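Local coordinates for protein L-2,4-diaminobutyric acid acetyltransferase (Geobacillus sp., PDB 6SLL) that transfers an acetyl group from acetyl coenzyme A to L-2,4-diaminobutyric acid in the biosynthesis of the chemical chaperone ectoine, at residues 30-35 with 61-66. Sequence-based numbering, arbitrary orientation. Where two conformers were deposited one is given.
Sequences TRVWEL and CMIAEH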
ATOM      1  N   THR B  30       8.379   1.740 -11.953  1.00 10.55           N
ATOM      2  CA  THR B  30       9.557   2.575 -11.916  1.00 11.31           C
ATOM      3  C   THR B  30       9.333   4.000 -12.277  1.00 10.38           C
ATOM      4  O   THR B  30       9.832   4.927 -11.655  1.00 11.52           O
ATOM      5  CB  THR B  30      10.681   1.890 -12.731  1.00 13.10           C
ATOM      6  OG1 THR B  30      11.243   0.853 -11.916  1.00 14.86           O
ATOM      7  CG2 THR B  30      11.742   2.863 -13.145  1.00 14.76           C
ATOM      8  N   ARG B  31       8.588   4.228 -13.396  1.00 11.22           N
ATOM      9  CA  ARG B  31       8.391   5.599 -13.839  1.00 11.76           C
ATOM     10  C   ARG B  31       7.531   6.390 -12.878  1.00 10.52           C
ATOM     11  O   ARG B  31       7.700   7.601 -12.674  1.00 11.43           O
ATOM     12  CB  ARG B  31       7.827   5.658 -15.246  1.00 13.22           C
ATOM     13  CG  ARG B  31       8.851   5.272 -16.305  1.00 17.03           C
ATOM     14  CD  ARG B  31       8.491   5.574 -17.805  1.00 31.00           C
ATOM     15  NE  ARG B  31       7.311   5.040 -18.213  1.00 38.30           N
ATOM     16  CZ  ARG B  31       6.545   5.576 -19.118  1.00 20.67           C
ATOM     17  NH1 ARG B  31       6.588   6.830 -19.694  1.00 37.49           N
ATOM     18  NH2 ARG B  31       5.487   4.844 -19.435  1.00 43.15           N
ATOM     19  N   VAL B  32       6.548   5.684 -12.258  1.00 10.06           N
ATOM     20  CA  VAL B  32       5.765   6.355 -11.190  1.00 10.01           C
ATOM     21  C   VAL B  32       6.633   6.697  -9.993  1.00  9.31           C
ATOM     22  O   VAL B  32       6.578   7.794  -9.452  1.00 10.02           O
ATOM     23  CB  VAL B  32       4.545   5.454 -10.788  1.00  9.60           C
ATOM     24  CG1 VAL B  32       3.908   6.023  -9.537  1.00  9.71           C
ATOM     25  CG2 VAL B  32       3.583   5.390 -11.930  1.00 10.34           C
ATOM     26  N   TRP B  33       7.506   5.751  -9.580  1.00  9.81           N
ATOM     27  CA  TRP B  33       8.433   5.983  -8.505  1.00  9.83           C
ATOM     28  C   TRP B  33       9.286   7.242  -8.798  1.00 10.28           C
ATOM     29  O   TRP B  33       9.493   8.070  -7.921  1.00 11.15           O
ATOM     30  CB  TRP B  33       9.256   4.720  -8.305  1.00 10.31           C
ATOM     31  CG  TRP B  33      10.328   4.825  -7.240  1.00 10.47           C
ATOM     32  CD1 TRP B  33      10.181   4.667  -5.905  1.00 10.34           C
ATOM     33  CD2 TRP B  33      11.727   5.159  -7.471  1.00 11.28           C
ATOM     34  NE1 TRP B  33      11.393   4.842  -5.276  1.00 11.60           N
ATOM     35  CE2 TRP B  33      12.349   5.129  -6.203  1.00 11.95           C
ATOM     36  CE3 TRP B  33      12.463   5.390  -8.619  1.00 12.50           C
ATOM     37  CZ2 TRP B  33      13.686   5.343  -6.060  1.00 14.76           C
ATOM     38  CZ3 TRP B  33      13.819   5.565  -8.486  1.00 15.43           C
ATOM     39  CH2 TRP B  33      14.417   5.579  -7.231  1.00 14.86           C
ATOM     40  N   GLU B  34       9.802   7.282 -10.029  1.00 11.04           N
ATOM     41  CA  GLU B  34      10.611   8.460 -10.404  1.00 12.11           C
ATOM     42  C   GLU B  34       9.851   9.748 -10.320  1.00 11.96           C
ATOM     43  O   GLU B  34      10.362  10.796  -9.830  1.00 13.21           O
ATOM     44  CB  GLU B  34      11.183   8.265 -11.814  1.00 13.10           C
ATOM     45  CG  GLU B  34      12.264   7.159 -11.860  1.00 15.57           C
ATOM     46  CD  GLU B  34      12.752   6.822 -13.208  1.00 19.05           C
ATOM     47  OE1 GLU B  34      12.019   7.072 -14.175  1.00 23.76           O
ATOM     48  OE2 GLU B  34      13.868   6.274 -13.302  1.00 22.92           O
ATOM     49  N   LEU B  35       8.553   9.733 -10.753  1.00 10.95           N
ATOM     50  CA  LEU B  35       7.695  10.926 -10.620  1.00 11.19           C
ATOM     51  C   LEU B  35       7.532  11.354  -9.179  1.00 11.60           C
ATOM     52  O   LEU B  35       7.698  12.513  -8.821  1.00 12.75           O
ATOM     53  CB  LEU B  35       6.311  10.669 -11.268  1.00 10.87           C
ATOM     54  CG  LEU B  35       5.295  11.738 -11.115  1.00 11.65           C
ATOM     55  CD1 LEU B  35       5.537  12.852 -12.102  1.00 21.99           C
ATOM     56  CD2 LEU B  35       3.891  11.247 -11.390  1.00 13.30           C
ATOM     57  N   CYS B  61      -6.589   3.591  -9.394  1.00  9.19           N
ATOM     58  CA  CYS B  61      -5.475   4.525  -9.542  1.00  9.13           C
ATOM     59  C   CYS B  61      -5.543   5.157 -10.925  1.00  9.12           C
ATOM     60  O   CYS B  61      -6.249   4.654 -11.831  1.00 10.65           O
ATOM     61  CB  CYS B  61      -4.121   3.798  -9.374  1.00  9.20           C
ATOM     62  SG  CYS B  61      -3.823   3.133  -7.737  1.00  9.67           S
ATOM     63  N   MET B  62      -4.775   6.195 -11.157  0.50  9.76           N
ATOM     64  CA  MET B  62      -4.797   6.959 -12.407  0.50 10.03           C
ATOM     65  C   MET B  62      -3.377   7.397 -12.770  0.50  9.50           C
ATOM     66  O   MET B  62      -2.578   7.738 -11.865  0.50 10.02           O
ATOM     67  CB  MET B  62      -5.648   8.266 -12.182  0.50 11.67           C
ATOM     68  CG  MET B  62      -5.982   9.091 -13.291  0.50 11.01           C
ATOM     69  SD  MET B  62      -6.776   8.135 -14.718  0.50 14.08           S
ATOM     70  CE  MET B  62      -8.119   7.717 -13.670  0.50 13.43           C
ATOM     71  N   ILE B  63      -3.095   7.366 -14.074  1.00  9.79           N
ATOM     72  CA  ILE B  63      -1.894   7.996 -14.678  1.00 10.63           C
ATOM     73  C   ILE B  63      -2.281   9.007 -15.696  1.00  9.95           C
ATOM     74  O   ILE B  63      -3.270   8.828 -16.410  1.00 11.71           O
ATOM     75  CB  ILE B  63      -1.021   6.863 -15.368  1.00 13.18           C
ATOM     76  CG1 ILE B  63      -0.085   6.225 -14.284  1.00 18.32           C
ATOM     77  CG2 ILE B  63      -0.214   7.355 -16.581  1.00 15.04           C
ATOM     78  CD1 ILE B  63       0.819   5.188 -14.760  1.00 20.40           C
ATOM     79  N   ALA B  64      -1.489  10.069 -15.768  1.00 10.10           N
ATOM     80  CA  ALA B  64      -1.534  11.029 -16.864  1.00 10.25           C
ATOM     81  C   ALA B  64      -0.240  11.011 -17.594  1.00  9.89           C
ATOM     82  O   ALA B  64       0.848  10.997 -17.006  1.00 10.20           O
ATOM     83  CB  ALA B  64      -1.772  12.440 -16.310  1.00 11.08           C
ATOM     84  N   GLU B  65      -0.332  10.972 -18.947  1.00 11.05           N
ATOM     85  CA  GLU B  65       0.851  10.955 -19.808  1.00 11.92           C
ATOM     86  C   GLU B  65       0.770  12.085 -20.831  1.00 12.17           C
ATOM     87  O   GLU B  65      -0.336  12.389 -21.313  1.00 13.95           O
ATOM     88  CB  GLU B  65       0.973   9.688 -20.565  1.00 14.92           C
ATOM     89  CG  GLU B  65       1.459   8.620 -19.712  1.00 16.53           C
ATOM     90  CD  GLU B  65       1.333   7.176 -20.340  1.00 17.91           C
ATOM     91  OE1 GLU B  65       0.355   6.917 -20.948  1.00 22.84           O
ATOM     92  OE2 GLU B  65       2.268   6.407 -20.255  1.00 20.49           O
ATOM     93  N   HIS B  66       1.893  12.660 -21.146  1.00 12.53           N
ATOM     94  CA  HIS B  66       1.955  13.732 -22.170  1.00 13.91           C
ATOM     95  C   HIS B  66       3.180  13.471 -23.007  1.00 14.58           C
ATOM     96  O   HIS B  66       4.295  13.394 -22.478  1.00 15.05           O
ATOM     97  CB  HIS B  66       1.995  15.074 -21.512  1.00 15.52           C
ATOM     98  CG  HIS B  66       2.069  16.213 -22.545  1.00 15.03           C
ATOM     99  ND1 HIS B  66       3.198  16.949 -22.687  1.00 20.68           N
ATOM    100  CD2 HIS B  66       1.159  16.708 -23.392  1.00 17.98           C
ATOM    101  CE1 HIS B  66       2.987  17.807 -23.673  1.00 22.11           C
ATOM    102  NE2 HIS B  66       1.748  17.714 -24.062  1.00 20.35           N
TER
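Packing of a helix against the mixed sheet of a GNAT acetyltransferase is exemplified where Val32 and Arg31 of helix 29-39 meet Ile63 and Glu65 of strand 62-66. The backbones stay well apart, 8.6 Å between Val32 CA and Ile63 CA, and side chains alone bridge the gap. In the buried part, CG2 of Val32 rests on CD1 of Ile63 at 4.0 Å, methyl against methyl. Ile63 reaches it although its CB does not point at the helix: CG1 lies opposite the carbonyl carbon (chi1 -85°), and the chain, running on extended beyond CG1, carries CD1 toward the helix. Phe73 and Ile70 of the adjacent strand 69-78 widen the apolar surface, touching Val32 and Ile63 respectively. One residue back along the helix and two on along the strand, on the more exposed side, the contact turns ionic. Arg31 bends at chi3 (-55°) and brings NH2 within 3.7 Å of Glu65 OE2, a long salt bridge in which the side chains cross at about a right angle and the guanidinium and carboxylate planes are 45° apart. The firmer partner of this carboxylate is Arg22 of the neighbouring strand 20-22, whose NE pairs with OE1, while Arg31 NH1 makes a weak hydrogen bond to Gly68 O. Glu65 thus has an arginine near each carboxylate oxygen, which would be expected to favour its ionised form; a small apolar contact is supplemented by loose electrostatic attraction rather than by a tightly oriented ion pair.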